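Local coordinates for uncharacterized conserved protein (Methanopyrus kandleri AV19, PDB 2QYA) that is of unknown function but belongs to the DUF424 family and forms a two-chain assembly of subunits that pack helices on a mixed beta sheet, at residues A[4-9]-A[48-53]; A[20-25]-A[75-80]. The protein carries 2 engineered substitutions. All blocks are in the same frame, centred on the assembly; numbering follows the deposited sequence.

Contact 1: residues A[4-9]-A[48-53]; sequences ARVLLN and KSMEPD. Engineered in segment 48-53: M50 (natural residue Leu).
R5 reaches across to S49 where the short strand 48-50 pairs with the start of strand 6-13. Its CB lies 3.5 Å from S49 OG, and CG stays over the same hydroxyl. CD comes within 3.5 Å of the carbonyl O of M50, and at NE the chain is still 4.4 Å from E51 OE1, an attraction of opposite charges rather than a salt bridge. A bend at chi2 (-82°) brings the guanidinium beside S49, where NH1 donates to S49 OG at 3.1 Å, the oxygen lying slightly off the guanidinium plane. The same OG lies beside the E24 carboxylate, in a probable hydrogen bond of doubtfully short length; a small hydroxyl suits this place between arginine donor and carboxylate acceptor. With an alanine in place of S49, R5 NH1 would probably lose its acceptor on this strand and the guanidinium would be freer to turn.

The backbones run antiparallel. V6 with M50 and L8 with K48 are hydrogen-bonded pairs, V6 N donating to M50 O at 2.8 Å. Between them, at the non-hydrogen-bonded pair, L7 CD2 rests 3.9 Å from S49 CB. On the sheet's other face V6, L8 and M50 supply apolar surface; M50, an engineered substitution for leucine, places SD 3.7 Å from L8 CD2.

E51 stands at the N-cap position of helix 52-66, which returns over the face carrying V6, L8 and M50: V6 and M50 pack on A55, L8 on I59. Helix 79-87 adjoins it, A81 meeting V6 and L80 meeting P52, while strand 16-23 pairs with the far edge of strand 6-13.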
loop_
_atom_site.group_PDB
_atom_site.type_symbol
_atom_site.label_atom_id
_atom_site.label_comp_id
_atom_site.label_asym_id
_atom_site.label_seq_id
_atom_site.Cartn_x
_atom_site.Cartn_y
_atom_site.Cartn_z
ATOM N N ALA A 4 -11.310 -21.970 12.560
ATOM C CA ALA A 4 -10.261 -20.962 12.879
ATOM C C ALA A 4 -9.742 -20.327 11.571
ATOM O O ALA A 4 -8.913 -20.935 10.878
ATOM C CB ALA A 4 -9.150 -21.648 13.581
ATOM N N ARG A 5 -10.220 -19.135 11.232
ATOM C CA ARG A 5 -9.974 -18.589 9.885
ATOM C C ARG A 5 -9.400 -17.169 9.841
ATOM O O ARG A 5 -9.797 -16.280 10.586
ATOM C CB ARG A 5 -11.256 -18.625 9.021
ATOM C CG ARG A 5 -11.776 -20.008 8.627
ATOM C CD ARG A 5 -11.044 -20.578 7.427
ATOM N NE ARG A 5 -11.718 -21.763 6.922
ATOM C CZ ARG A 5 -12.532 -21.794 5.865
ATOM N NH1 ARG A 5 -12.791 -20.702 5.145
ATOM N NH2 ARG A 5 -13.084 -22.940 5.526
ATOM N N VAL A 6 -8.511 -16.950 8.891
ATOM C CA VAL A 6 -7.981 -15.618 8.671
ATOM C C VAL A 6 -8.363 -15.087 7.268
ATOM O O VAL A 6 -8.285 -15.824 6.296
ATOM C CB VAL A 6 -6.455 -15.663 8.886
ATOM C CG1 VAL A 6 -5.760 -16.288 7.675
ATOM C CG2 VAL A 6 -5.915 -14.323 9.190
ATOM N N LEU A 7 -8.746 -13.811 7.166
ATOM C CA LEU A 7 -8.968 -13.146 5.863
ATOM C C LEU A 7 -7.673 -12.587 5.242
ATOM O O LEU A 7 -6.918 -11.810 5.883
ATOM C CB LEU A 7 -10.003 -12.014 6.011
ATOM C CG LEU A 7 -11.316 -12.368 6.730
ATOM C CD1 LEU A 7 -12.110 -11.142 7.097
ATOM C CD2 LEU A 7 -12.150 -13.330 5.881
ATOM N N LEU A 8 -7.390 -12.995 4.008
ATOM C CA LEU A 8 -6.237 -12.475 3.280
ATOM C C LEU A 8 -6.715 -11.671 2.071
ATOM O O LEU A 8 -7.476 -12.158 1.216
ATOM C CB LEU A 8 -5.284 -13.587 2.870
ATOM C CG LEU A 8 -4.014 -13.269 2.069
ATOM C CD1 LEU A 8 -3.086 -12.231 2.721
ATOM C CD2 LEU A 8 -3.246 -14.553 1.879
ATOM N N ASN A 9 -6.273 -10.418 2.034
ATOM C CA ASN A 9 -6.649 -9.491 1.004
ATOM C C ASN A 9 -5.346 -8.957 0.442
ATOM O O ASN A 9 -4.610 -8.276 1.162
ATOM C CB ASN A 9 -7.533 -8.407 1.619
ATOM C CG ASN A 9 -8.056 -7.381 0.585
ATOM O OD1 ASN A 9 -7.932 -7.570 -0.631
ATOM N ND2 ASN A 9 -8.633 -6.281 1.091
ATOM N N LYS A 48 -9.955 -13.246 1.137
ATOM C CA LYS A 48 -10.248 -14.649 1.007
ATOM C C LYS A 48 -10.091 -15.313 2.393
ATOM O O LYS A 48 -9.052 -15.144 3.065
ATOM C CB LYS A 48 -9.314 -15.294 -0.012
ATOM C CG LYS A 48 -9.450 -16.813 -0.107
ATOM C CD LYS A 48 -8.664 -17.365 -1.293
ATOM C CE LYS A 48 -8.724 -18.889 -1.307
ATOM N NZ LYS A 48 -8.251 -19.497 -2.587
ATOM N N SER A 49 -11.110 -16.058 2.815
ATOM C CA SER A 49 -11.076 -16.716 4.124
ATOM C C SER A 49 -10.254 -17.966 3.990
ATOM O O SER A 49 -10.503 -18.800 3.110
ATOM C CB SER A 49 -12.480 -17.005 4.654
ATOM O OG SER A 49 -12.476 -17.680 5.919
ATOM N N MET A 50 -9.212 -18.075 4.802
ATOM C CA MET A 50 -8.403 -19.289 4.740
ATOM C C MET A 50 -7.830 -19.710 6.085
ATOM O O MET A 50 -7.917 -18.989 7.086
ATOM C CB MET A 50 -7.337 -19.223 3.622
ATOM C CG MET A 50 -6.225 -18.150 3.774
ATOM S SD MET A 50 -5.366 -17.615 2.239
ATOM C CE MET A 50 -4.588 -19.020 1.609
ATOM N N GLU A 51 -7.311 -20.922 6.089
ATOM C CA GLU A 51 -6.708 -21.539 7.240
ATOM C C GLU A 51 -5.288 -20.966 7.375
ATOM O O GLU A 51 -4.548 -20.889 6.392
ATOM C CB GLU A 51 -6.689 -23.066 7.038
ATOM C CG GLU A 51 -6.258 -23.904 8.252
ATOM C CD GLU A 51 -7.244 -23.873 9.449
ATOM O OE1 GLU A 51 -8.416 -23.406 9.294
ATOM O OE2 GLU A 51 -6.827 -24.333 10.556
ATOM N N PRO A 52 -4.914 -20.575 8.604
ATOM C CA PRO A 52 -3.637 -19.921 8.947
ATOM C C PRO A 52 -2.435 -20.473 8.184
ATOM O O PRO A 52 -1.659 -19.703 7.625
ATOM C CB PRO A 52 -3.492 -20.177 10.458
ATOM C CG PRO A 52 -4.786 -20.888 10.901
ATOM C CD PRO A 52 -5.776 -20.748 9.786
ATOM N N ASP A 53 -2.292 -21.797 8.151
ATOM C CA ASP A 53 -1.166 -22.436 7.467
ATOM C C ASP A 53 -1.159 -22.113 5.985
ATOM O O ASP A 53 -0.100 -21.899 5.409
ATOM C CB ASP A 53 -1.184 -23.950 7.654
ATOM C CG ASP A 53 -0.675 -24.384 9.012
ATOM O OD1 ASP A 53 -0.510 -23.534 9.944
ATOM O OD2 ASP A 53 -0.437 -25.605 9.150
#

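Contact 2: residues A[20-25]-A[75-80]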
loop_
_atom_site.group_PDB
_atom_site.type_symbol
_atom_site.label_atom_id
_atom_site.label_comp_id
_atom_site.label_asym_id
_atom_site.label_seq_id
_atom_site.Cartn_x
_atom_site.Cartn_y
_atom_site.Cartn_z
ATOM N N ALA A 20 -2.962 -7.722 3.326
ATOM C CA ALA A 20 -3.690 -7.471 4.560
ATOM C C ALA A 20 -4.315 -8.764 5.116
ATOM O O ALA A 20 -4.948 -9.532 4.393
ATOM C CB ALA A 20 -4.758 -6.392 4.370
ATOM N N LEU A 21 -4.144 -8.976 6.408
ATOM C CA LEU A 21 -4.617 -10.187 7.060
ATOM C C LEU A 21 -5.488 -9.725 8.184
ATOM O O LEU A 21 -5.133 -8.775 8.881
ATOM C CB LEU A 21 -3.451 -10.997 7.619
ATOM C CG LEU A 21 -2.527 -11.698 6.639
ATOM C CD1 LEU A 21 -1.108 -11.645 7.164
ATOM C CD2 LEU A 21 -2.957 -13.136 6.474
ATOM N N CYS A 22 -6.627 -10.374 8.362
ATOM C CA CYS A 22 -7.507 -10.030 9.471
ATOM C C CYS A 22 -8.160 -11.300 9.991
ATOM O O CYS A 22 -8.587 -12.142 9.185
ATOM C CB CYS A 22 -8.579 -9.056 8.984
ATOM S SG CYS A 22 -9.633 -8.294 10.207
ATOM N N ASP A 23 -8.251 -11.445 11.316
ATOM C CA ASP A 23 -9.066 -12.528 11.895
ATOM C C ASP A 23 -10.517 -12.384 11.423
ATOM O O ASP A 23 -11.102 -11.305 11.465
ATOM C CB ASP A 23 -8.983 -12.558 13.434
ATOM C CG ASP A 23 -7.621 -13.004 13.931
ATOM O OD1 ASP A 23 -6.624 -12.858 13.170
ATOM O OD2 ASP A 23 -7.536 -13.513 15.079
ATOM N N GLU A 24 -11.075 -13.478 10.934
ATOM C CA GLU A 24 -12.418 -13.468 10.383
ATOM C C GLU A 24 -13.433 -12.999 11.410
ATOM O O GLU A 24 -14.289 -12.177 11.088
ATOM C CB GLU A 24 -12.765 -14.856 9.882
ATOM C CG GLU A 24 -13.931 -14.948 8.933
ATOM C CD GLU A 24 -14.224 -16.398 8.614
ATOM O OE1 GLU A 24 -14.558 -17.127 9.566
ATOM O OE2 GLU A 24 -14.075 -16.811 7.448
ATOM N N ASP A 25 -13.302 -13.467 12.654
ATOM C CA ASP A 25 -14.241 -13.095 13.716
ATOM C C ASP A 25 -14.180 -11.617 14.128
ATOM O O ASP A 25 -15.011 -11.158 14.919
ATOM C CB ASP A 25 -14.101 -14.025 14.938
ATOM C CG ASP A 25 -12.732 -13.944 15.598
ATOM O OD1 ASP A 25 -11.884 -13.099 15.196
ATOM O OD2 ASP A 25 -12.495 -14.739 16.544
ATOM N N ASN A 75 -0.046 -5.637 6.664
ATOM C CA ASN A 75 -0.844 -5.196 7.775
ATOM C C ASN A 75 -1.596 -6.436 8.261
ATOM O O ASN A 75 -2.310 -7.062 7.478
ATOM C CB ASN A 75 -1.868 -4.145 7.343
ATOM C CG ASN A 75 -1.425 -3.343 6.123
ATOM O OD1 ASN A 75 -2.136 -3.312 5.113
ATOM N ND2 ASN A 75 -0.241 -2.695 6.201
ATOM N N ALA A 76 -1.412 -6.785 9.536
ATOM C CA ALA A 76 -2.131 -7.892 10.160
ATOM C C ALA A 76 -2.815 -7.458 11.459
ATOM O O ALA A 76 -2.212 -6.799 12.306
ATOM C CB ALA A 76 -1.194 -9.085 10.366
ATOM N N LEU A 77 -4.102 -7.767 11.569
ATOM C CA LEU A 77 -4.896 -7.455 12.724
ATOM C C LEU A 77 -5.563 -8.731 13.298
ATOM O O LEU A 77 -6.373 -9.403 12.614
ATOM C CB LEU A 77 -5.954 -6.401 12.371
ATOM C CG LEU A 77 -6.888 -5.942 13.503
ATOM C CD1 LEU A 77 -6.177 -5.040 14.554
ATOM C CD2 LEU A 77 -8.175 -5.281 12.943
ATOM N N GLY A 78 -5.248 -9.026 14.563
ATOM C CA GLY A 78 -5.745 -10.215 15.259
ATOM C C GLY A 78 -4.663 -11.205 15.636
ATOM O O GLY A 78 -3.585 -11.248 15.044
ATOM N N GLU A 79 -4.978 -12.022 16.635
ATOM C CA GLU A 79 -4.069 -13.017 17.188
ATOM C C GLU A 79 -3.651 -14.047 16.152
ATOM O O GLU A 79 -2.475 -14.323 15.980
ATOM C CB GLU A 79 -4.755 -13.695 18.386
ATOM C CG GLU A 79 -4.024 -14.899 18.949
ATOM C CD GLU A 79 -4.535 -15.302 20.330
ATOM O OE1 GLU A 79 -5.664 -14.882 20.706
ATOM O OE2 GLU A 79 -3.797 -16.044 21.033
ATOM N N LEU A 80 -4.630 -14.627 15.462
ATOM C CA LEU A 80 -4.352 -15.575 14.393
ATOM C C LEU A 80 -3.610 -14.916 13.239
ATOM O O LEU A 80 -2.634 -15.464 12.751
ATOM C CB LEU A 80 -5.678 -16.184 13.891
ATOM C CG LEU A 80 -5.596 -17.536 13.187
ATOM C CD1 LEU A 80 -5.145 -18.608 14.196
ATOM C CD2 LEU A 80 -6.935 -17.922 12.505
#
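The carboxylate of D23 closes this contact by gripping the start of helix 79-87. OD2 accepts the backbone N-H of L80 at 3.1 Å through its syn lone pair, and OD1 takes that of A81. With CG anti to its own carbonyl carbon (chi1 -70°), the carboxylate lies beside L80 CB, and the helix N terminus would be expected to favour its negative charge. An aspartate is short enough to fit; G78, at the N-cap position, suits its place because a CB there would fall 2.3 Å from D23 CG.

Behind this grip, two parallel strands fix the spacing. L21 N donates to N75 O (2.9 Å), L77 N to L21 O, and D23 N to L77 O (3.1 Å), the last bond holding D23 beside the first helical turn. L21 CB and A76 CB meet at 4.0 Å, the small alanine admitting L21 between sheet and helices. On the opposite face C22 SG approaches L77 CD2, both touching I40.

Farther out, L21 packs on A81, V84 and V85 of helix 79-87 and on A55 and I59 of helix 52-66. Strands 16-23 and 71-77 form a parallel pair inside a mixed sheet, 71-77 ending a beta-alpha-beta crossover from strand 48-50.

Overall arrangement
From the N terminus, strand 6-13 turns back directly into strand 16-23, and the first segment of each contact lies on this hairpin. The chain then wanders through the two-stranded sheet 30-39 before contact 1 closes the first long loop, bringing strand 48-50 to the edge of the main sheet. Helix 52-66 next carries the chain over strands 6-13 and 16-23 to strand 71-77, a beta-alpha-beta crossover between parallel strands, and contact 2 closes the second loop. Since the segments alternate in sequence, the loops cross rather than nest. The contacts also meet directly: L7 pairs with C22 through the backbone, tying the sheet's edge to its centre.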